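Local coordinates for gdp-l-fucose synthetase (Naegleria fowleri, PDB 6AQZ), which probably catalyses the NADPH-dependent epimerisation and reduction that complete GDP-L-fucose synthesis from GDP-4-keto-6-deoxymannose, at residues A[115-120]-A[177-182]; A[126-131]-A[187-192]; A[130-135]-A[157-162]. One frame throughout, in Å; residues are numbered along the deposited sequence.

Contact 1: residues A[115-120]-A[177-182]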
loop_
_atom_site.group_PDB
_atom_site.type_symbol
_atom_site.label_atom_id
_atom_site.label_comp_id
_atom_site.label_asym_id
_atom_site.label_seq_id
_atom_site.Cartn_x
_atom_site.Cartn_y
_atom_site.Cartn_z
ATOM N N CYS A 115 -1.893 17.951 -1.257
ATOM C CA CYS A 115 -1.814 19.388 -1.039
ATOM C C CYS A 115 -0.482 19.945 -1.520
ATOM O O CYS A 115 -0.417 21.070 -2.028
ATOM C CB CYS A 115 -2.008 19.719 0.441
ATOM S SG CYS A 115 -3.695 19.654 0.954
ATOM N N CYS A 116 0.600 19.193 -1.331
ATOM C CA CYS A 116 1.898 19.689 -1.761
ATOM C C CYS A 116 1.909 19.931 -3.255
ATOM O O CYS A 116 2.447 20.938 -3.729
ATOM C CB CYS A 116 3.001 18.713 -1.370
ATOM S SG CYS A 116 3.346 18.755 0.352
ATOM N N TYR A 117 1.315 19.015 -4.009
ATOM C CA TYR A 117 1.289 19.152 -5.453
ATOM C C TYR A 117 0.346 20.269 -5.884
ATOM O O TYR A 117 0.728 21.152 -6.664
ATOM C CB TYR A 117 0.879 17.827 -6.087
ATOM C CG TYR A 117 1.100 17.860 -7.555
ATOM C CD1 TYR A 117 2.374 17.712 -8.073
ATOM C CD2 TYR A 117 0.048 18.114 -8.430
ATOM C CE1 TYR A 117 2.598 17.775 -9.451
ATOM C CE2 TYR A 117 0.256 18.171 -9.803
ATOM C CZ TYR A 117 1.537 18.008 -10.303
ATOM O OH TYR A 117 1.757 18.073 -11.655
ATOM N N ASP A 118 -0.887 20.264 -5.366
ATOM C CA ASP A 118 -1.880 21.232 -5.828
ATOM C C ASP A 118 -1.460 22.667 -5.538
ATOM O O ASP A 118 -1.796 23.575 -6.301
ATOM C CB ASP A 118 -3.246 20.953 -5.201
ATOM C CG ASP A 118 -3.891 19.678 -5.723
ATOM O OD1 ASP A 118 -3.366 19.063 -6.677
ATOM O OD2 ASP A 118 -4.949 19.299 -5.180
ATOM N N PHE A 119 -0.768 22.900 -4.432
ATOM C CA PHE A 119 -0.342 24.241 -4.064
ATOM C C PHE A 119 1.065 24.563 -4.530
ATOM O O PHE A 119 1.610 25.604 -4.146
ATOM C CB PHE A 119 -0.438 24.417 -2.550
ATOM C CG PHE A 119 -1.844 24.604 -2.053
ATOM C CD1 PHE A 119 -2.664 23.519 -1.827
ATOM C CD2 PHE A 119 -2.340 25.874 -1.804
ATOM C CE1 PHE A 119 -3.946 23.695 -1.365
ATOM C CE2 PHE A 119 -3.625 26.052 -1.345
ATOM C CZ PHE A 119 -4.426 24.960 -1.122
ATOM N N GLY A 120 1.646 23.722 -5.376
ATOM C CA GLY A 120 2.922 24.007 -6.007
ATOM C C GLY A 120 4.133 24.111 -5.101
ATOM O O GLY A 120 5.014 24.943 -5.348
ATOM N N VAL A 177 6.517 16.034 -13.769
ATOM C CA VAL A 177 7.291 16.046 -15.007
ATOM C C VAL A 177 6.364 16.195 -16.205
ATOM O O VAL A 177 6.600 17.016 -17.104
ATOM C CB VAL A 177 8.155 14.779 -15.106
ATOM C CG1 VAL A 177 8.752 14.665 -16.487
ATOM C CG2 VAL A 177 9.251 14.812 -14.042
ATOM N N ASN A 178 5.283 15.415 -16.221
ATOM C CA ASN A 178 4.360 15.446 -17.347
ATOM C C ASN A 178 3.615 16.768 -17.432
ATOM O O ASN A 178 3.318 17.242 -18.530
ATOM C CB ASN A 178 3.412 14.256 -17.271
ATOM C CG ASN A 178 4.099 12.964 -17.673
ATOM O OD1 ASN A 178 4.513 12.803 -18.831
ATOM N ND2 ASN A 178 4.249 12.047 -16.724
ATOM N N GLU A 179 3.332 17.393 -16.307
ATOM C CA GLU A 179 2.616 18.655 -16.349
ATOM C C GLU A 179 3.546 19.854 -16.408
ATOM O O GLU A 179 3.067 20.988 -16.497
ATOM C CB GLU A 179 1.725 18.768 -15.120
ATOM C CG GLU A 179 0.263 18.820 -15.418
ATOM C CD GLU A 179 -0.522 18.320 -14.251
ATOM O OE1 GLU A 179 -0.828 17.119 -14.250
ATOM O OE2 GLU A 179 -0.792 19.101 -13.309
ATOM N N GLY A 180 4.856 19.629 -16.432
ATOM C CA GLY A 180 5.791 20.729 -16.429
ATOM C C GLY A 180 5.828 21.520 -15.148
ATOM O O GLY A 180 6.331 22.648 -15.146
ATOM N N LYS A 181 5.289 20.980 -14.057
ATOM C CA LYS A 181 5.409 21.637 -12.764
ATOM C C LYS A 181 6.772 21.342 -12.162
ATOM O O LYS A 181 7.383 20.303 -12.435
ATOM C CB LYS A 181 4.314 21.183 -11.797
ATOM C CG LYS A 181 2.979 21.874 -12.006
ATOM C CD LYS A 181 1.944 21.483 -10.944
ATOM C CE LYS A 181 1.658 22.629 -9.972
ATOM N NZ LYS A 181 0.255 22.595 -9.425
ATOM N N SER A 182 7.255 22.279 -11.341
ATOM C CA SER A 182 8.547 22.146 -10.661
ATOM C C SER A 182 8.271 21.725 -9.220
ATOM O O SER A 182 8.250 22.537 -8.288
ATOM C CB SER A 182 9.342 23.445 -10.737
ATOM O OG SER A 182 9.792 23.677 -12.062
#

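Contact 2: residues A[126-131]-A[187-192]. With NAP (NADP nicotinamide-adenine-dinucleotide phosphate), chain G.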
loop_
_atom_site.group_PDB
_atom_site.type_symbol
_atom_site.label_atom_id
_atom_site.label_comp_id
_atom_site.label_asym_id
_atom_site.label_seq_id
_atom_site.Cartn_x
_atom_site.Cartn_y
_atom_site.Cartn_z
ATOM N N SER A 126 9.435 13.856 3.008
ATOM C CA SER A 126 8.641 13.057 3.918
ATOM C C SER A 126 9.577 12.116 4.656
ATOM O O SER A 126 10.757 11.993 4.324
ATOM C CB SER A 126 7.565 12.293 3.147
ATOM O OG SER A 126 6.661 13.205 2.554
ATOM N N CYS A 127 9.034 11.406 5.626
ATOM C CA CYS A 127 9.859 10.644 6.544
ATOM C C CYS A 127 9.405 9.190 6.569
ATOM O O CYS A 127 8.229 8.916 6.811
ATOM C CB CYS A 127 9.793 11.294 7.933
ATOM S SG CYS A 127 11.048 10.751 9.002
ATOM N N LEU A 128 10.325 8.264 6.297
ATOM C CA LEU A 128 10.108 6.831 6.440
ATOM C C LEU A 128 10.777 6.356 7.731
ATOM O O LEU A 128 11.021 7.146 8.646
ATOM C CB LEU A 128 10.644 6.055 5.228
ATOM C CG LEU A 128 10.305 6.585 3.839
ATOM C CD1 LEU A 128 10.806 5.643 2.734
ATOM C CD2 LEU A 128 8.855 6.894 3.683
ATOM N N SER A 129 11.093 5.068 7.811
ATOM C CA SER A 129 11.686 4.499 9.013
ATOM C C SER A 129 12.368 3.187 8.648
ATOM O O SER A 129 11.938 2.494 7.713
ATOM C CB SER A 129 10.619 4.283 10.094
ATOM O OG SER A 129 10.466 2.919 10.407
ATOM N N THR A 130 13.461 2.863 9.359
ATOM C CA THR A 130 14.173 1.633 9.024
ATOM C C THR A 130 13.415 0.371 9.424
ATOM O O THR A 130 13.849 -0.724 9.056
ATOM C CB THR A 130 15.576 1.574 9.642
ATOM O OG1 THR A 130 15.488 1.488 11.066
ATOM C CG2 THR A 130 16.399 2.774 9.246
ATOM N N CYS A 131 12.317 0.475 10.166
ATOM C CA CYS A 131 11.601 -0.720 10.581
ATOM C C CYS A 131 10.529 -1.144 9.572
ATOM O O CYS A 131 9.807 -2.114 9.821
ATOM C CB CYS A 131 11.005 -0.530 11.990
ATOM S SG CYS A 131 9.713 0.739 12.206
ATOM N N SER A 187 12.365 11.680 0.305
ATOM C CA SER A 187 12.130 11.239 1.665
ATOM C C SER A 187 13.448 10.864 2.309
ATOM O O SER A 187 14.434 10.597 1.628
ATOM C CB SER A 187 11.192 10.042 1.700
ATOM O OG SER A 187 11.874 8.959 1.123
ATOM N N VAL A 188 13.430 10.810 3.632
ATOM C CA VAL A 188 14.567 10.380 4.429
ATOM C C VAL A 188 14.138 9.191 5.258
ATOM O O VAL A 188 12.955 9.024 5.575
ATOM C CB VAL A 188 15.107 11.491 5.368
ATOM C CG1 VAL A 188 15.538 12.682 4.589
ATOM C CG2 VAL A 188 14.053 11.855 6.435
ATOM N N ILE A 189 15.107 8.369 5.630
ATOM C CA ILE A 189 14.814 7.201 6.453
ATOM C C ILE A 189 15.673 7.302 7.704
ATOM O O ILE A 189 16.820 6.827 7.710
ATOM C CB ILE A 189 15.100 5.888 5.719
ATOM C CG1 ILE A 189 14.586 5.921 4.279
ATOM C CG2 ILE A 189 14.486 4.736 6.478
ATOM C CD1 ILE A 189 14.773 4.611 3.615
ATOM N N PRO A 190 15.191 7.936 8.763
ATOM C CA PRO A 190 15.988 8.014 9.984
ATOM C C PRO A 190 15.946 6.685 10.718
ATOM O O PRO A 190 15.010 5.895 10.588
ATOM C CB PRO A 190 15.327 9.145 10.782
ATOM C CG PRO A 190 13.926 9.190 10.284
ATOM C CD PRO A 190 13.940 8.710 8.855
ATOM N N THR A 191 17.018 6.423 11.431
ATOM C CA THR A 191 17.132 5.279 12.320
ATOM C C THR A 191 16.520 5.655 13.678
ATOM O O THR A 191 15.662 6.539 13.757
ATOM C CB THR A 191 18.607 4.882 12.440
ATOM O OG1 THR A 191 18.710 3.539 12.912
ATOM C CG2 THR A 191 19.390 5.868 13.382
ATOM N N ASN A 192 16.874 4.929 14.737
ATOM C CA ASN A 192 16.425 5.245 16.095
ATOM C C ASN A 192 16.816 6.653 16.526
ATOM O O ASN A 192 17.995 6.944 16.750
ATOM C CB ASN A 192 16.997 4.227 17.076
ATOM C CG ASN A 192 16.733 2.806 16.635
ATOM O OD1 ASN A 192 15.610 2.326 16.724
ATOM N ND2 ASN A 192 17.757 2.144 16.104
HETATM P PA NAP G . 6.346 12.139 17.514
HETATM O O1A NAP G . 5.385 11.105 18.015
HETATM O O2A NAP G . 7.456 12.670 18.383
HETATM O O5B NAP G . 5.545 13.457 16.922
HETATM C C5B NAP G . 4.791 13.025 15.844
HETATM C C4B NAP G . 4.107 14.288 15.254
HETATM O O4B NAP G . 2.978 13.929 14.417
HETATM C C3B NAP G . 3.611 15.273 16.388
HETATM O O3B NAP G . 3.797 16.602 15.980
HETATM C C2B NAP G . 2.094 15.037 16.358
HETATM O O2B NAP G . 1.367 16.121 16.637
HETATM C C1B NAP G . 1.938 14.824 14.792
HETATM N N9A NAP G . 0.650 14.233 14.451
HETATM C C8A NAP G . 0.222 12.946 14.706
HETATM N N7A NAP G . -1.030 12.702 14.254
HETATM C C5A NAP G . -1.427 13.905 13.693
HETATM C C6A NAP G . -2.614 14.281 13.072
HETATM N N6A NAP G . -3.653 13.361 12.926
HETATM N N1A NAP G . -2.777 15.528 12.566
HETATM C C2A NAP G . -1.702 16.353 12.740
HETATM N N3A NAP G . -0.504 16.139 13.325
HETATM C C4A NAP G . -0.391 14.874 13.796
HETATM O O3 NAP G . 6.958 11.315 16.197
HETATM P PN NAP G . 8.479 11.657 15.878
HETATM O O1N NAP G . 8.749 13.102 15.695
HETATM O O2N NAP G . 9.455 10.722 16.556
HETATM O O5D NAP G . 8.668 11.076 14.239
HETATM C C5D NAP G . 8.117 11.915 13.304
HETATM C C4D NAP G . 8.479 11.274 11.984
HETATM O O4D NAP G . 9.760 10.641 12.142
HETATM C C3D NAP G . 7.427 10.097 11.702
HETATM O O3D NAP G . 7.082 10.099 10.360
HETATM C C2D NAP G . 8.213 8.827 12.099
HETATM O O2D NAP G . 7.932 7.725 11.328
HETATM C C1D NAP G . 9.665 9.274 11.759
HETATM N N1N NAP G . 10.651 8.415 12.476
HETATM C C2N NAP G . 10.877 8.525 13.850
HETATM C C3N NAP G . 11.773 7.685 14.480
HETATM C C7N NAP G . 11.993 7.809 15.956
HETATM O O7N NAP G . 12.715 7.025 16.596
HETATM N N7N NAP G . 11.357 8.840 16.656
HETATM C C4N NAP G . 12.525 6.637 13.753
HETATM C C5N NAP G . 12.207 6.583 12.293
HETATM C C6N NAP G . 11.339 7.425 11.729
HETATM P P2B NAP G . 0.933 16.397 18.420
HETATM O O1X NAP G . 2.298 16.699 18.958
HETATM O O2X NAP G . -0.027 17.579 18.267
HETATM O O3X NAP G . 0.340 15.061 18.753
#

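Contact 3: residues A[130-135]-A[157-162]. With NAP (NADP nicotinamide-adenine-dinucleotide phosphate), chain G.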
loop_
_atom_site.group_PDB
_atom_site.type_symbol
_atom_site.label_atom_id
_atom_site.label_comp_id
_atom_site.label_asym_id
_atom_site.label_seq_id
_atom_site.Cartn_x
_atom_site.Cartn_y
_atom_site.Cartn_z
ATOM N N THR A 130 13.461 2.863 9.359
ATOM C CA THR A 130 14.173 1.633 9.024
ATOM C C THR A 130 13.415 0.371 9.424
ATOM O O THR A 130 13.849 -0.724 9.056
ATOM C CB THR A 130 15.576 1.574 9.642
ATOM O OG1 THR A 130 15.488 1.488 11.066
ATOM C CG2 THR A 130 16.399 2.774 9.246
ATOM N N CYS A 131 12.317 0.475 10.166
ATOM C CA CYS A 131 11.601 -0.720 10.581
ATOM C C CYS A 131 10.529 -1.144 9.572
ATOM O O CYS A 131 9.807 -2.114 9.821
ATOM C CB CYS A 131 11.005 -0.530 11.990
ATOM S SG CYS A 131 9.713 0.739 12.206
ATOM N N VAL A 132 10.456 -0.483 8.412
ATOM C CA VAL A 132 9.515 -0.854 7.361
ATOM C C VAL A 132 10.169 -1.642 6.216
ATOM O O VAL A 132 9.488 -1.998 5.243
ATOM C CB VAL A 132 8.826 0.406 6.809
ATOM C CG1 VAL A 132 8.380 1.312 7.982
ATOM C CG2 VAL A 132 9.737 1.151 5.823
ATOM N N PHE A 133 11.449 -1.966 6.324
ATOM C CA PHE A 133 12.133 -2.686 5.282
ATOM C C PHE A 133 11.718 -4.155 5.308
ATOM O O PHE A 133 11.167 -4.624 6.304
ATOM C CB PHE A 133 13.644 -2.542 5.461
ATOM C CG PHE A 133 14.194 -1.291 4.861
ATOM C CD1 PHE A 133 14.156 -0.095 5.553
ATOM C CD2 PHE A 133 14.722 -1.301 3.576
ATOM C CE1 PHE A 133 14.649 1.066 4.986
ATOM C CE2 PHE A 133 15.217 -0.135 3.011
ATOM C CZ PHE A 133 15.178 1.047 3.712
ATOM N N PRO A 134 11.965 -4.898 4.213
ATOM C CA PRO A 134 11.555 -6.309 4.164
ATOM C C PRO A 134 12.133 -7.118 5.308
ATOM O O PRO A 134 13.266 -6.906 5.732
ATOM C CB PRO A 134 12.090 -6.799 2.808
ATOM C CG PRO A 134 12.145 -5.586 1.966
ATOM C CD PRO A 134 12.453 -4.426 2.900
ATOM N N ASP A 135 11.334 -8.062 5.795
ATOM C CA ASP A 135 11.782 -8.921 6.878
ATOM C C ASP A 135 12.899 -9.856 6.427
ATOM O O ASP A 135 13.884 -10.037 7.147
ATOM C CB ASP A 135 10.610 -9.713 7.455
ATOM C CG ASP A 135 10.993 -10.439 8.718
ATOM O OD1 ASP A 135 11.547 -9.771 9.624
ATOM O OD2 ASP A 135 10.746 -11.658 8.811
ATOM N N ALA A 157 1.078 -2.825 8.961
ATOM C CA ALA A 157 0.218 -1.741 8.482
ATOM C C ALA A 157 0.968 -0.412 8.484
ATOM O O ALA A 157 0.949 0.336 7.502
ATOM C CB ALA A 157 -1.054 -1.643 9.331
ATOM N N TYR A 158 1.611 -0.085 9.597
ATOM C CA TYR A 158 2.453 1.098 9.612
ATOM C C TYR A 158 3.520 1.002 8.523
ATOM O O TYR A 158 3.749 1.960 7.779
ATOM C CB TYR A 158 3.067 1.244 11.008
ATOM C CG TYR A 158 4.013 2.388 11.172
ATOM C CD1 TYR A 158 3.534 3.647 11.498
ATOM C CD2 TYR A 158 5.386 2.218 11.027
ATOM C CE1 TYR A 158 4.388 4.715 11.676
ATOM C CE2 TYR A 158 6.253 3.291 11.207
ATOM C CZ TYR A 158 5.736 4.538 11.528
ATOM O OH TYR A 158 6.557 5.618 11.708
ATOM N N ALA A 159 4.143 -0.162 8.377
ATOM C CA ALA A 159 5.225 -0.266 7.412
ATOM C C ALA A 159 4.715 -0.031 5.987
ATOM O O ALA A 159 5.316 0.731 5.225
ATOM C CB ALA A 159 5.902 -1.631 7.542
ATOM N N TYR A 160 3.577 -0.644 5.624
ATOM C CA TYR A 160 3.055 -0.481 4.268
ATOM C C TYR A 160 2.617 0.950 4.000
ATOM O O TYR A 160 2.838 1.471 2.898
ATOM C CB TYR A 160 1.896 -1.456 4.012
ATOM C CG TYR A 160 2.352 -2.811 3.512
ATOM C CD1 TYR A 160 3.189 -2.922 2.396
ATOM C CD2 TYR A 160 1.960 -3.973 4.157
ATOM C CE1 TYR A 160 3.597 -4.160 1.943
ATOM C CE2 TYR A 160 2.357 -5.205 3.705
ATOM C CZ TYR A 160 3.173 -5.299 2.605
ATOM O OH TYR A 160 3.576 -6.553 2.185
ATOM N N ALA A 161 2.017 1.612 4.994
ATOM C CA ALA A 161 1.679 3.024 4.830
ATOM C C ALA A 161 2.918 3.862 4.514
ATOM O O ALA A 161 2.868 4.763 3.661
ATOM C CB ALA A 161 0.977 3.541 6.085
ATOM N N LYS A 162 4.050 3.563 5.164
ATOM C CA LYS A 162 5.285 4.282 4.844
ATOM C C LYS A 162 5.755 3.965 3.424
ATOM O O LYS A 162 6.183 4.863 2.684
ATOM C CB LYS A 162 6.386 3.960 5.864
ATOM C CG LYS A 162 6.169 4.541 7.221
ATOM C CD LYS A 162 6.007 6.040 7.160
ATOM C CE LYS A 162 6.313 6.755 8.517
ATOM N NZ LYS A 162 5.978 8.241 8.320
HETATM P PA NAP G . 6.346 12.139 17.514
HETATM O O1A NAP G . 5.385 11.105 18.015
HETATM O O2A NAP G . 7.456 12.670 18.383
HETATM O O5B NAP G . 5.545 13.457 16.922
HETATM C C5B NAP G . 4.791 13.025 15.844
HETATM C C4B NAP G . 4.107 14.288 15.254
HETATM O O4B NAP G . 2.978 13.929 14.417
HETATM C C3B NAP G . 3.611 15.273 16.388
HETATM O O3B NAP G . 3.797 16.602 15.980
HETATM C C2B NAP G . 2.094 15.037 16.358
HETATM O O2B NAP G . 1.367 16.121 16.637
HETATM C C1B NAP G . 1.938 14.824 14.792
HETATM N N9A NAP G . 0.650 14.233 14.451
HETATM C C8A NAP G . 0.222 12.946 14.706
HETATM N N7A NAP G . -1.030 12.702 14.254
HETATM C C5A NAP G . -1.427 13.905 13.693
HETATM C C6A NAP G . -2.614 14.281 13.072
HETATM N N6A NAP G . -3.653 13.361 12.926
HETATM N N1A NAP G . -2.777 15.528 12.566
HETATM C C2A NAP G . -1.702 16.353 12.740
HETATM N N3A NAP G . -0.504 16.139 13.325
HETATM C C4A NAP G . -0.391 14.874 13.796
HETATM O O3 NAP G . 6.958 11.315 16.197
HETATM P PN NAP G . 8.479 11.657 15.878
HETATM O O1N NAP G . 8.749 13.102 15.695
HETATM O O2N NAP G . 9.455 10.722 16.556
HETATM O O5D NAP G . 8.668 11.076 14.239
HETATM C C5D NAP G . 8.117 11.915 13.304
HETATM C C4D NAP G . 8.479 11.274 11.984
HETATM O O4D NAP G . 9.760 10.641 12.142
HETATM C C3D NAP G . 7.427 10.097 11.702
HETATM O O3D NAP G . 7.082 10.099 10.360
HETATM C C2D NAP G . 8.213 8.827 12.099
HETATM O O2D NAP G . 7.932 7.725 11.328
HETATM C C1D NAP G . 9.665 9.274 11.759
HETATM N N1N NAP G . 10.651 8.415 12.476
HETATM C C2N NAP G . 10.877 8.525 13.850
HETATM C C3N NAP G . 11.773 7.685 14.480
HETATM C C7N NAP G . 11.993 7.809 15.956
HETATM O O7N NAP G . 12.715 7.025 16.596
HETATM N N7N NAP G . 11.357 8.840 16.656
HETATM C C4N NAP G . 12.525 6.637 13.753
HETATM C C5N NAP G . 12.207 6.583 12.293
HETATM C C6N NAP G . 11.339 7.425 11.729
HETATM P P2B NAP G . 0.933 16.397 18.420
HETATM O O1X NAP G . 2.298 16.699 18.958
HETATM O O2X NAP G . -0.027 17.579 18.267
HETATM O O3X NAP G . 0.340 15.061 18.753
#

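Contact 1: residues A[115-120]-A[177-182]
Unusually, the amine of K181 engages one tyrosine twice, at its backbone and over its ring. NZ donates to Y117 O at 3.2 Å, and the same ammonium lies over the face of the Y117 ring in a cation-pi contact, 4.8 Å from the centroid and 24° off the normal. K181 CD passes 3.6 Å from Y117 CZ, and the bend at chi3 (109°) then turns CE and NZ toward the carbonyl. E179 comes to the ring differently: its OE2 sits at the edge, in the ring plane, where Y117 OH gives it a weak hydrogen bond of 3.2 Å, the carboxylate standing nearly perpendicular to the ring (86°).

Both segments run past helix ends. Helix 98-118 closes in a Schellman motif with G120 as its C-prime residue, and G180 makes another after helix 156-179. Y117 O accepts G120 N within the motif and, in addition, K181 NZ, the two donors arriving from opposite faces of the carbonyl plane. The Y117 ring also meets that of Y172, on helix 156-179, whereas E179 packs on F97 of the second subunit. A lysine bound at a helix C-terminus is consistent with a favourable interaction between its charge and the helix dipole.

Contact 2: residues A[126-131]-A[187-192]
C127 and P190 meet side by side against the nicotinamide riboside of the cofactor, the sulfur of one against the ring of the other, with SG 3.5 Å from P190 CG. The cysteine's first torsion (chi1 -164°) sets SG opposite the backbone N and beside the carbonyl carbon, where it reaches both the proline ring and the nicotinamide ribose. P190 CG in turn lies 3.4 Å from NAP C6N. S129 CB comes from the opposite side of the nicotinamide plane, 3.6 Å from NAP C5N, so the C5N-C6N end of the ring lies between it and the cysteine-proline pair. V188 projects to the same face of the sheet as C127, with its CG2 alongside the sulfur.

A second group of side chains packs away from this cysteine-proline pair. L128 and I189 lie obliquely against each other, L128 CB being 4.1 Å from I189 CG1, and the leucine also places CD1 near the S187 hydroxyl. The other branch of I189, CG2, turns to the neighbouring turn, meeting S129 C at 3.4 Å and the methyl of T130.

Parallel strand pairing fixes the relative positions of these groups. V188 N donates to S126 O, and L128 N returns a nearly straight bond to V188 O (2.8 Å, 172° at the hydrogen). Beyond these bridges the backbones separate, yet carbonyls from both segments still approach the cofactor, T191 O coming to 3.1 Å from NAP C4N. Such an arrangement is characteristic of a Rossmann-type sheet, whose strand C-terminal ends form the dinucleotide site. Strand 123-127 is thus joined to strand 184-194, which pairs on with strand 260-262, while L165 and D166 of helix 156-179 pack against S126 and L128.

Contact 3: residues A[130-135]-A[157-162]
V132 is the bump of this contact, and the surface of helix 156-179 at A159 is the hollow that receives it. The helix carries the YxxxK motif of the short-chain dehydrogenase/reductase superfamily, here Y158 and K162, and the loop following strand 123-127 packs on it between these two residues. The small A159 side chain lets the backbones come close, with 4.3 Å between V132 CA and A159 CA. V132 CB sits 3.6 Å from A159 CB, while the CG1 branch presses down on the helix backbone, 3.6 Å from A159 CA.

That same methyl fills the groove between the two longer side chains. On one flank it comes to 3.9 Å from K162 CB; on the other it meets the Y158 ring obliquely at CE2. A torsion of -45° about CA-CB, which holds CG1 beside the backbone N, directs this branch into the groove. C131, next to the bump on the loop, lays its sulfur more loosely near Y158 CE2. No hydrogen bond joins the two segments, so the fit is one of apolar shape.

The groove is narrowed by its own walls, since K162 CG lies over one face of the tyrosine ring, offset toward the rim. Beyond V132 both polar ends reach the nicotinamide ribose. K162 turns at chi2 (-57°) and then extends, so that NZ leaves the loop behind and is held between a ribose hydroxyl and C127 O. In relatives with this motif the tyrosine is the catalytic acid-base group, and Y158 may act likewise. Its ring edge faces the ribose, where NAP O2D donates to Y158 OH at 2.5 Å, alongside the 3.0 Å bond from K162 NZ to NAP O3D.

Contacts 2 and 3 work on one site from two directions, their centres 10 Å apart. They share T130 and C131 and are joined by a probable hydrogen bond from K162 NZ to C127 O (2.8 Å), so the C-terminal end of strand 123-127, beside the nicotinamide ribose, is tied to the helix that presents Y158 and K162 to that sugar. I189 of contact 2 packs on F133 of contact 3. Contact 1 is remote, its centre about 24 Å from that of contact 2 and 27 Å from that of contact 3. It nevertheless uses the far end of helix 156-179, which therefore extends from the NADP pocket to a surface contact.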